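Local coordinates for sporozoite-specific SAG protein (Toxoplasma gondii, PDB 2WNK) that is a SAG2-related surface antigen of the sporozoite stage, probably displayed on the parasite membrane and perhaps involved in host-cell attachment, at residues T16-G21 with L126-P131. Sequence-based numbering, arbitrary orientation.
Sequences TVEKAG and LVKAAP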
ATOM      1  N   THR A  16      -4.427   7.602  -4.316  1.00 18.73           N
ATOM      2  CA  THR A  16      -4.110   6.222  -4.621  1.00 20.22           C
ATOM      3  C   THR A  16      -3.825   5.469  -3.319  1.00 20.35           C
ATOM      4  O   THR A  16      -3.110   5.977  -2.440  1.00 21.87           O
ATOM      5  CB  THR A  16      -2.886   6.133  -5.536  1.00 20.85           C
ATOM      6  OG1 THR A  16      -3.113   6.895  -6.731  1.00 22.39           O
ATOM      7  CG2 THR A  16      -2.601   4.690  -5.908  1.00 21.63           C
ATOM      8  N   VAL A  17      -4.391   4.278  -3.190  1.00 19.31           N
ATOM      9  CA  VAL A  17      -4.116   3.421  -2.047  1.00 19.46           C
ATOM     10  C   VAL A  17      -3.121   2.355  -2.504  1.00 19.69           C
ATOM     11  O   VAL A  17      -3.413   1.558  -3.387  1.00 18.35           O
ATOM     12  CB  VAL A  17      -5.395   2.760  -1.482  1.00 19.24           C
ATOM     13  CG1 VAL A  17      -5.037   1.772  -0.359  1.00 20.59           C
ATOM     14  CG2 VAL A  17      -6.377   3.840  -0.934  1.00 17.58           C
ATOM     15  N   GLU A  18      -1.954   2.336  -1.875  1.00 19.94           N
ATOM     16  CA  GLU A  18      -0.840   1.502  -2.334  1.00 21.28           C
ATOM     17  C   GLU A  18      -0.595   0.266  -1.461  1.00 20.36           C
ATOM     18  O   GLU A  18       0.015  -0.719  -1.901  1.00 20.68           O
ATOM     19  CB  GLU A  18       0.427   2.352  -2.363  1.00 21.60           C
ATOM     20  CG  GLU A  18       0.232   3.705  -3.026  1.00 24.88           C
ATOM     21  CD  GLU A  18       0.862   3.769  -4.397  1.00 28.05           C
ATOM     22  OE1 GLU A  18       1.228   4.895  -4.823  1.00 29.15           O
ATOM     23  OE2 GLU A  18       1.015   2.697  -5.031  1.00 29.19           O
ATOM     24  N   LYS A  19      -1.072   0.317  -0.224  1.00 20.40           N
ATOM     25  CA  LYS A  19      -0.724  -0.696   0.767  1.00 19.84           C
ATOM     26  C   LYS A  19      -1.917  -1.091   1.605  1.00 19.36           C
ATOM     27  O   LYS A  19      -2.752  -0.240   1.918  1.00 18.57           O
ATOM     28  CB  LYS A  19       0.283  -0.110   1.721  1.00 21.29           C
ATOM     29  CG  LYS A  19       1.657  -0.386   1.419  1.00 21.82           C
ATOM     30  CD  LYS A  19       2.331  -0.300   2.738  1.00 20.51           C
ATOM     31  CE  LYS A  19       3.787  -0.423   2.619  1.00 22.45           C
ATOM     32  NZ  LYS A  19       4.366  -0.512   3.976  1.00 20.74           N
ATOM     33  N   ALA A  20      -1.989  -2.366   1.972  1.00 18.35           N
ATOM     34  CA  ALA A  20      -3.034  -2.821   2.875  1.00 18.65           C
ATOM     35  C   ALA A  20      -2.899  -2.068   4.192  1.00 19.08           C
ATOM     36  O   ALA A  20      -1.794  -1.968   4.741  1.00 19.09           O
ATOM     37  CB  ALA A  20      -2.926  -4.325   3.103  1.00 18.50           C
ATOM     38  N   GLY A  21      -4.020  -1.552   4.696  1.00 19.63           N
ATOM     39  CA  GLY A  21      -4.029  -0.803   5.946  1.00 20.04           C
ATOM     40  C   GLY A  21      -3.775   0.690   5.808  1.00 20.57           C
ATOM     41  O   GLY A  21      -3.680   1.388   6.825  1.00 22.57           O
ATOM     42  N   LEU A 126      -7.991   5.514  -6.443  1.00 14.13           N
ATOM     43  CA  LEU A 126      -7.427   4.359  -7.151  1.00 15.63           C
ATOM     44  C   LEU A 126      -6.826   3.387  -6.127  1.00 16.21           C
ATOM     45  O   LEU A 126      -5.956   3.761  -5.351  1.00 14.89           O
ATOM     46  CB  LEU A 126      -6.347   4.809  -8.130  1.00 16.89           C
ATOM     47  CG  LEU A 126      -5.768   3.617  -8.918  1.00 17.94           C
ATOM     48  CD1 LEU A 126      -6.829   2.964  -9.759  1.00 18.85           C
ATOM     49  CD2 LEU A 126      -4.539   3.970  -9.754  1.00 20.88           C
ATOM     50  N   VAL A 127      -7.303   2.153  -6.113  1.00 15.52           N
ATOM     51  CA  VAL A 127      -6.806   1.178  -5.157  1.00 16.51           C
ATOM     52  C   VAL A 127      -5.972   0.133  -5.921  1.00 16.63           C
ATOM     53  O   VAL A 127      -6.462  -0.525  -6.845  1.00 16.31           O
ATOM     54  CB  VAL A 127      -7.957   0.520  -4.397  1.00 16.11           C
ATOM     55  CG1 VAL A 127      -7.419  -0.466  -3.377  1.00 18.64           C
ATOM     56  CG2 VAL A 127      -8.819   1.591  -3.692  1.00 18.56           C
ATOM     57  N   LYS A 128      -4.703   0.009  -5.556  1.00 16.56           N
ATOM     58  CA  LYS A 128      -3.795  -0.890  -6.287  1.00 17.18           C
ATOM     59  C   LYS A 128      -4.052  -2.344  -5.913  1.00 16.54           C
ATOM     60  O   LYS A 128      -4.631  -2.616  -4.847  1.00 16.51           O
ATOM     61  CB  LYS A 128      -2.339  -0.539  -5.968  1.00 18.91           C
ATOM     62  CG  LYS A 128      -1.929   0.875  -6.384  1.00 22.01           C
ATOM     63  CD  LYS A 128      -1.433   0.870  -7.817  1.00 23.07           C
ATOM     64  CE  LYS A 128      -1.110   2.259  -8.351  1.00 25.98           C
ATOM     65  NZ  LYS A 128       0.255   2.693  -7.932  1.00 27.19           N
ATOM     66  N   ALA A 129      -3.638  -3.277  -6.779  1.00 16.04           N
ATOM     67  CA  ALA A 129      -3.867  -4.690  -6.518  1.00 16.31           C
ATOM     68  C   ALA A 129      -2.889  -5.166  -5.431  1.00 15.60           C
ATOM     69  O   ALA A 129      -1.808  -4.614  -5.296  1.00 16.54           O
ATOM     70  CB  ALA A 129      -3.692  -5.528  -7.791  1.00 16.26           C
ATOM     71  N   ALA A 130      -3.285  -6.163  -4.645  1.00 15.82           N
ATOM     72  CA  ALA A 130      -2.428  -6.742  -3.627  1.00 15.03           C
ATOM     73  C   ALA A 130      -1.176  -7.321  -4.285  1.00 15.05           C
ATOM     74  O   ALA A 130      -1.293  -8.034  -5.272  1.00 13.87           O
ATOM     75  CB  ALA A 130      -3.162  -7.859  -2.938  1.00 15.99           C
ATOM     76  N   PRO A 131       0.018  -7.021  -3.739  1.00 15.64           N
ATOM     77  CA  PRO A 131       1.222  -7.685  -4.290  1.00 15.99           C
ATOM     78  C   PRO A 131       1.142  -9.191  -4.037  1.00 16.24           C
ATOM     79  O   PRO A 131       0.583  -9.648  -3.012  1.00 15.63           O
ATOM     80  CB  PRO A 131       2.393  -7.083  -3.495  1.00 16.69           C
ATOM     81  CG  PRO A 131       1.848  -5.922  -2.744  1.00 16.74           C
ATOM     82  CD  PRO A 131       0.338  -6.024  -2.691  1.00 16.07           C
TER
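Thr16 pairs with Leu126 where the edge strand 12-17 runs parallel to strand 121-127. Thr16 CA lies 3.2 Å from Leu126 O, in a CA-H...O contact. The two side chains lie side by side on one face of the sheet. With chi1 at -56°, Thr16 OG1 sits beside the backbone N and CG2 takes the place anti to it, 3.8 Å from Lys128 CE. CE and CG are the lysine atoms nearest this methyl.

Val17 makes both backbone bonds of the pairing. Its N donates to Leu126 O at 2.7 Å, and its O accepts from Lys128 N at 3.0 Å. Both bonds are nearly straight. One residue of strand 12-17 thus bonds to the residues before and after its partner Val127, the usual pattern of a parallel bridge. Val17 and Val127 are both buried on the face opposite Thr16 and Leu126. Val17 CB meets Val127 CG2 at 4.2 Å.

The two strands belong to a mixed four-stranded sheet of the N-terminal SRS domain, the disulfide-stabilised beta-sandwich unit of this surface antigen family. Strand 94-101 flanks strand 121-127 on its other side, and Val127 bonds to the backbone of Thr94. Beyond Val127 the chain leaves the sheet toward the second SRS domain.

Glu18 follows the end of its strand. Its side chain starts away from 126-131 but bends at chi2 (-106°), and the carboxylate turns back to Lys128. Glu18 OE2 and Lys128 NZ form a salt bridge of 3.0 Å. The ammonium sits above the carboxylate plane, 40° out of it. Lys128 bends at chi2 and chi4 to bring NZ to the carboxylate. Lys128 CG packs 3.4 Å from Val17 O. Past Glu18 the segments part, and Lys19 turns to the second domain, where its NZ bonds to Cys158 O.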